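Local coordinates for protein fimbrial subunit type 1 (PDB 3UXF) that forms the polymer shaft of type 1 fimbriae as their major subunit, a pilin of the Gram-positive cell surface, at residues I209-Y223 and Q274-Y288. Numbering follows the deposited sequence.
Sequences IPKVDYPGGARIKRY and QLTEEGRRKASEARY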
loop_
_atom_site.group_PDB
_atom_site.type_symbol
_atom_site.label_atom_id
_atom_site.label_comp_id
_atom_site.label_asym_id
_atom_site.label_seq_id
_atom_site.Cartn_x
_atom_site.Cartn_y
_atom_site.Cartn_z
ATOM N N ILE A 209 -0.955 8.584 10.917
ATOM C CA ILE A 209 -1.044 8.528 12.369
ATOM C C ILE A 209 -2.254 9.385 12.776
ATOM O O ILE A 209 -2.384 10.506 12.304
ATOM C CB ILE A 209 0.219 9.147 12.991
ATOM C CG1 ILE A 209 1.457 8.306 12.597
ATOM C CG2 ILE A 209 0.109 9.203 14.475
ATOM C CD1 ILE A 209 2.785 9.008 12.890
ATOM N N PRO A 210 -3.146 8.850 13.617
ATOM C CA PRO A 210 -4.290 9.685 14.044
ATOM C C PRO A 210 -3.847 10.953 14.763
ATOM O O PRO A 210 -2.887 10.913 15.506
ATOM C CB PRO A 210 -5.033 8.784 15.039
ATOM C CG PRO A 210 -4.628 7.403 14.674
ATOM C CD PRO A 210 -3.231 7.474 14.135
ATOM N N LYS A 211 -4.575 12.052 14.561
ATOM C CA LYS A 211 -4.332 13.260 15.355
ATOM C C LYS A 211 -5.158 13.218 16.640
ATOM O O LYS A 211 -6.384 13.116 16.581
ATOM C CB LYS A 211 -4.683 14.490 14.543
ATOM C CG LYS A 211 -4.303 15.822 15.241
ATOM C CD LYS A 211 -4.652 17.007 14.339
ATOM C CE LYS A 211 -4.187 18.357 14.932
ATOM N NZ LYS A 211 -4.398 19.482 13.961
ATOM N N VAL A 212 -4.498 13.219 17.790
ATOM C CA VAL A 212 -5.189 13.233 19.082
ATOM C C VAL A 212 -4.743 14.506 19.805
ATOM O O VAL A 212 -3.773 15.124 19.381
ATOM C CB VAL A 212 -4.871 12.012 19.956
ATOM C CG1 VAL A 212 -5.276 10.704 19.233
ATOM C CG2 VAL A 212 -3.392 11.983 20.347
ATOM N N ASP A 213 -5.447 14.888 20.881
ATOM C CA ASP A 213 -5.177 16.148 21.584
ATOM C C ASP A 213 -4.035 15.963 22.550
ATOM O O ASP A 213 -4.213 15.805 23.774
ATOM C CB ASP A 213 -6.440 16.646 22.314
ATOM C CG ASP A 213 -6.153 17.829 23.239
ATOM O OD1 ASP A 213 -5.203 18.608 22.967
ATOM O OD2 ASP A 213 -6.890 17.972 24.245
ATOM N N TYR A 214 -2.830 15.934 21.988
ATOM C CA TYR A 214 -1.675 15.622 22.783
ATOM C C TYR A 214 -1.496 16.555 24.003
ATOM O O TYR A 214 -1.279 16.087 25.115
ATOM C CB TYR A 214 -0.424 15.582 21.878
ATOM C CG TYR A 214 0.761 15.151 22.667
ATOM C CD1 TYR A 214 1.033 13.801 22.871
ATOM C CD2 TYR A 214 1.606 16.088 23.265
ATOM C CE1 TYR A 214 2.091 13.402 23.625
ATOM C CE2 TYR A 214 2.658 15.695 24.041
ATOM C CZ TYR A 214 2.918 14.354 24.210
ATOM O OH TYR A 214 3.950 13.927 24.972
ATOM N N PRO A 215 -1.612 17.874 23.795
ATOM C CA PRO A 215 -1.350 18.711 24.970
ATOM C C PRO A 215 -2.405 18.533 26.061
ATOM O O PRO A 215 -2.098 18.710 27.246
ATOM C CB PRO A 215 -1.326 20.138 24.405
ATOM C CG PRO A 215 -1.776 20.074 23.018
ATOM C CD PRO A 215 -1.704 18.645 22.548
ATOM N N GLY A 216 -3.607 18.128 25.658
ATOM C CA GLY A 216 -4.685 17.826 26.594
ATOM C C GLY A 216 -4.551 16.520 27.365
ATOM O O GLY A 216 -5.300 16.243 28.312
ATOM N N GLY A 217 -3.598 15.692 26.958
ATOM C CA GLY A 217 -3.356 14.454 27.669
ATOM C C GLY A 217 -3.777 13.225 26.889
ATOM O O GLY A 217 -3.531 12.114 27.364
ATOM N N ALA A 218 -4.366 13.439 25.714
ATOM C CA ALA A 218 -4.849 12.347 24.855
ATOM C C ALA A 218 -3.656 11.632 24.239
ATOM O O ALA A 218 -2.680 12.263 23.863
ATOM C CB ALA A 218 -5.717 12.880 23.755
ATOM N N ARG A 219 -3.773 10.319 24.118
ATOM C CA ARG A 219 -2.683 9.495 23.612
ATOM C C ARG A 219 -3.282 8.407 22.759
ATOM O O ARG A 219 -4.293 7.811 23.124
ATOM C CB ARG A 219 -1.932 8.843 24.774
ATOM C CG ARG A 219 -1.291 9.811 25.760
ATOM C CD ARG A 219 -0.167 10.563 25.084
ATOM N NE ARG A 219 0.605 11.364 26.033
ATOM C CZ ARG A 219 0.376 12.649 26.290
ATOM N NH1 ARG A 219 -0.601 13.299 25.669
ATOM N NH2 ARG A 219 1.138 13.285 27.175
ATOM N N ILE A 220 -2.646 8.128 21.627
ATOM C CA ILE A 220 -2.984 6.911 20.890
ATOM C C ILE A 220 -2.768 5.718 21.812
ATOM O O ILE A 220 -1.725 5.608 22.475
ATOM C CB ILE A 220 -2.079 6.787 19.663
ATOM C CG1 ILE A 220 -2.453 7.856 18.642
ATOM C CG2 ILE A 220 -2.214 5.357 19.085
ATOM C CD1 ILE A 220 -1.310 8.200 17.617
ATOM N N LYS A 221 -3.767 4.841 21.896
ATOM C CA LYS A 221 -3.721 3.714 22.828
ATOM C C LYS A 221 -3.238 2.406 22.211
ATOM O O LYS A 221 -2.784 1.511 22.915
ATOM C CB LYS A 221 -5.089 3.502 23.479
ATOM C CG LYS A 221 -5.667 4.754 24.102
ATOM C CD LYS A 221 -4.915 5.140 25.358
ATOM C CE LYS A 221 -5.784 5.979 26.276
ATOM N NZ LYS A 221 -7.179 6.096 25.766
ATOM N N ARG A 222 -3.348 2.302 20.895
ATOM C CA ARG A 222 -2.869 1.133 20.176
ATOM C C ARG A 222 -2.490 1.536 18.762
ATOM O O ARG A 222 -3.235 2.236 18.088
ATOM C CB ARG A 222 -3.922 0.022 20.143
ATOM C CG ARG A 222 -3.483 -1.204 19.351
ATOM C CD ARG A 222 -4.536 -2.300 19.345
ATOM N NE ARG A 222 -4.009 -3.556 18.815
ATOM C CZ ARG A 222 -4.763 -4.578 18.426
ATOM N NH1 ARG A 222 -6.082 -4.499 18.505
ATOM N NH2 ARG A 222 -4.196 -5.680 17.958
ATOM N N TYR A 223 -1.321 1.093 18.324
ATOM C CA TYR A 223 -0.862 1.373 16.977
ATOM C C TYR A 223 0.002 0.220 16.502
ATOM O O TYR A 223 1.137 0.061 16.936
ATOM C CB TYR A 223 -0.087 2.691 16.922
ATOM C CG TYR A 223 0.066 3.251 15.527
ATOM C CD1 TYR A 223 -0.827 4.188 15.030
ATOM C CD2 TYR A 223 1.104 2.842 14.705
ATOM C CE1 TYR A 223 -0.689 4.701 13.759
ATOM C CE2 TYR A 223 1.249 3.346 13.435
ATOM C CZ TYR A 223 0.353 4.274 12.963
ATOM O OH TYR A 223 0.502 4.780 11.695
ATOM N N GLN A 274 4.496 -3.215 16.714
ATOM C CA GLN A 274 3.575 -2.724 17.732
ATOM C C GLN A 274 4.261 -1.602 18.496
ATOM O O GLN A 274 5.292 -1.820 19.108
ATOM C CB GLN A 274 3.221 -3.897 18.654
ATOM C CG GLN A 274 2.299 -3.565 19.850
ATOM C CD GLN A 274 2.224 -4.774 20.784
ATOM O OE1 GLN A 274 3.159 -5.031 21.544
ATOM N NE2 GLN A 274 1.150 -5.568 20.655
ATOM N N LEU A 275 3.710 -0.392 18.421
ATOM C CA LEU A 275 4.308 0.711 19.170
ATOM C C LEU A 275 4.092 0.462 20.683
ATOM O O LEU A 275 3.010 0.003 21.102
ATOM C CB LEU A 275 3.653 2.007 18.736
ATOM C CG LEU A 275 4.357 2.929 17.733
ATOM C CD1 LEU A 275 5.417 2.337 16.786
ATOM C CD2 LEU A 275 3.459 3.957 17.070
ATOM N N THR A 276 5.103 0.759 21.491
ATOM C CA THR A 276 4.992 0.704 22.957
ATOM C C THR A 276 4.299 1.965 23.460
ATOM O O THR A 276 3.960 2.859 22.679
ATOM C CB THR A 276 6.389 0.694 23.593
ATOM O OG1 THR A 276 7.061 1.892 23.196
ATOM C CG2 THR A 276 7.215 -0.504 23.130
ATOM N N GLU A 277 4.092 2.062 24.770
ATOM C CA GLU A 277 3.512 3.282 25.312
ATOM C C GLU A 277 4.368 4.513 24.898
ATOM O O GLU A 277 3.823 5.530 24.436
ATOM C CB GLU A 277 3.375 3.183 26.836
ATOM C CG GLU A 277 2.982 4.527 27.432
ATOM C CD GLU A 277 2.495 4.432 28.853
ATOM O OE1 GLU A 277 2.856 3.466 29.556
ATOM O OE2 GLU A 277 1.735 5.335 29.257
ATOM N N GLU A 278 5.689 4.401 25.027
ATOM C CA GLU A 278 6.548 5.526 24.639
ATOM C C GLU A 278 6.511 5.764 23.125
ATOM O O GLU A 278 6.455 6.907 22.665
ATOM C CB GLU A 278 7.958 5.361 25.201
ATOM C CG GLU A 278 8.981 6.343 24.619
ATOM C CD GLU A 278 8.671 7.812 24.870
ATOM O OE1 GLU A 278 7.775 8.163 25.674
ATOM O OE2 GLU A 278 9.352 8.650 24.265
ATOM N N GLY A 279 6.505 4.685 22.324
ATOM C CA GLY A 279 6.374 4.886 20.886
ATOM C C GLY A 279 5.054 5.519 20.497
ATOM O O GLY A 279 4.983 6.385 19.624
ATOM N N ARG A 280 3.973 5.133 21.179
ATOM C CA ARG A 280 2.714 5.756 20.904
ATOM C C ARG A 280 2.702 7.230 21.290
ATOM O O ARG A 280 2.101 8.062 20.592
ATOM C CB ARG A 280 1.589 5.022 21.632
ATOM C CG ARG A 280 1.341 3.609 21.086
ATOM C CD ARG A 280 0.052 2.999 21.746
ATOM N NE ARG A 280 0.087 2.941 23.212
ATOM C CZ ARG A 280 0.523 1.898 23.916
ATOM N NH1 ARG A 280 0.976 0.815 23.298
ATOM N NH2 ARG A 280 0.509 1.926 25.248
ATOM N N ARG A 281 3.402 7.531 22.374
ATOM C CA ARG A 281 3.492 8.913 22.830
ATOM C C ARG A 281 4.253 9.733 21.787
ATOM O O ARG A 281 3.802 10.799 21.367
ATOM C CB ARG A 281 4.166 9.000 24.201
ATOM C CG ARG A 281 4.089 10.467 24.751
ATOM C CD ARG A 281 5.217 10.785 25.742
ATOM N NE ARG A 281 6.528 10.646 25.101
ATOM C CZ ARG A 281 7.046 11.525 24.256
ATOM N NH1 ARG A 281 6.393 12.633 23.947
ATOM N NH2 ARG A 281 8.244 11.282 23.703
ATOM N N LYS A 282 5.373 9.193 21.290
ATOM C CA LYS A 282 6.099 9.917 20.269
ATOM C C LYS A 282 5.240 10.134 19.037
ATOM O O LYS A 282 5.245 11.214 18.456
ATOM C CB LYS A 282 7.376 9.157 19.875
ATOM C CG LYS A 282 8.498 9.150 20.878
ATOM C CD LYS A 282 9.702 8.506 20.202
ATOM C CE LYS A 282 11.004 8.590 20.990
ATOM N NZ LYS A 282 11.083 7.787 22.250
ATOM N N ALA A 283 4.525 9.092 18.586
ATOM C CA ALA A 283 3.666 9.264 17.445
ATOM C C ALA A 283 2.538 10.286 17.665
ATOM O O ALA A 283 2.210 11.039 16.756
ATOM C CB ALA A 283 3.101 7.910 16.981
ATOM N N SER A 284 1.888 10.228 18.827
ATOM C CA SER A 284 0.790 11.134 19.127
ATOM C C SER A 284 1.279 12.585 19.007
ATOM O O SER A 284 0.645 13.423 18.372
ATOM C CB SER A 284 0.289 10.875 20.546
ATOM O OG SER A 284 -0.223 9.555 20.677
ATOM N N GLU A 285 2.425 12.831 19.595
ATOM C CA GLU A 285 3.013 14.178 19.620
ATOM C C GLU A 285 3.455 14.650 18.251
ATOM O O GLU A 285 3.202 15.782 17.842
ATOM C CB GLU A 285 4.196 14.202 20.562
ATOM C CG GLU A 285 4.857 15.607 20.680
ATOM C CD GLU A 285 6.048 15.602 21.631
ATOM O OE1 GLU A 285 6.824 14.605 21.667
ATOM O OE2 GLU A 285 6.179 16.592 22.390
ATOM N N ALA A 286 4.134 13.762 17.523
ATOM C CA ALA A 286 4.651 14.114 16.207
ATOM C C ALA A 286 3.530 14.508 15.269
ATOM O O ALA A 286 3.654 15.466 14.503
ATOM C CB ALA A 286 5.501 12.933 15.606
ATOM N N ARG A 287 2.427 13.761 15.300
ATOM C CA ARG A 287 1.333 14.037 14.403
ATOM C C ARG A 287 0.627 15.341 14.823
ATOM O O ARG A 287 0.228 16.114 13.960
ATOM C CB ARG A 287 0.319 12.889 14.441
ATOM C CG ARG A 287 -0.946 13.127 13.619
ATOM C CD ARG A 287 -0.682 13.509 12.171
ATOM N NE ARG A 287 -1.943 13.859 11.512
ATOM C CZ ARG A 287 -2.477 15.078 11.572
ATOM N NH1 ARG A 287 -1.830 16.037 12.230
ATOM N NH2 ARG A 287 -3.639 15.356 10.977
ATOM N N TYR A 288 0.443 15.526 16.121
ATOM C CA TYR A 288 -0.262 16.725 16.608
ATOM C C TYR A 288 0.515 17.960 16.164
ATOM O O TYR A 288 -0.077 18.914 15.638
ATOM C CB TYR A 288 -0.393 16.709 18.128
ATOM C CG TYR A 288 -1.098 17.937 18.652
ATOM C CD1 TYR A 288 -2.470 18.055 18.535
ATOM C CD2 TYR A 288 -0.383 18.984 19.212
ATOM C CE1 TYR A 288 -3.138 19.205 18.997
ATOM C CE2 TYR A 288 -1.050 20.137 19.672
ATOM C CZ TYR A 288 -2.418 20.222 19.554
ATOM O OH TYR A 288 -3.092 21.352 19.997
HETATM O O HOH W 1 -3.872 11.755 10.440
HETATM O O HOH W 2 -1.719 12.864 17.347
HETATM O O HOH W 3 -2.941 18.768 11.399
HETATM O O HOH W 4 -5.305 21.142 21.192
HETATM O O HOH W 5 -0.665 5.069 24.991
HETATM O O HOH W 6 0.428 -0.223 20.272
#
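Y214 lays its ring along helix 277-288, one face on E285 CB in a CH-pi contact whose carbon lies 3.8 Å from the ring centroid, while R281 CG comes in at the ring edge. With chi1 at -175°, Y214 turns its CG anti to the backbone N, which carries the phenol along the helix to R281; there R281 NH1 donates to Y214 OH at 2.9 Å, with the hydroxyl in the guanidinium plane. The other face of the ring lies under the guanidinium of R219, whose NH1 is held by the carbonyls of Y214 and A218, so the tyrosine is sandwiched between arginine and helix. One helical turn beyond E285, Y288 offers a ring face to P215, whose CD lies 3.5 Å from the Y288 ring centroid.

Midway along the helix, S284 OG accepts the backbone N-H of I220 at 3.0 Å and itself donates a hydrogen bond to R280 O, 2.8 Å from S284 OG. I209 CG2 packs on A283 CB, and K211 CB covers the R287 guanidinium, the two side chains crossing at about a right angle. Water 2 joins the carbonyls of P210 and S284 to V212 N. Near the helix start, R280 lies with one guanidinium face toward K221 O, and water 5 links its NE to I220 O. L275 N then donates to Y223 O at 3.0 Å.

Behind this first shell, E278 grips R281 side-on through NE and NH2, E285 takes its NH1, and T276 caps the helix by accepting from G279 N. In this beta-sandwich pilin, the contact lays the long connection between strands 201-208 and 224-229 along the helix following strand 269-275, ending where 224-229 and 269-275 pair antiparallel.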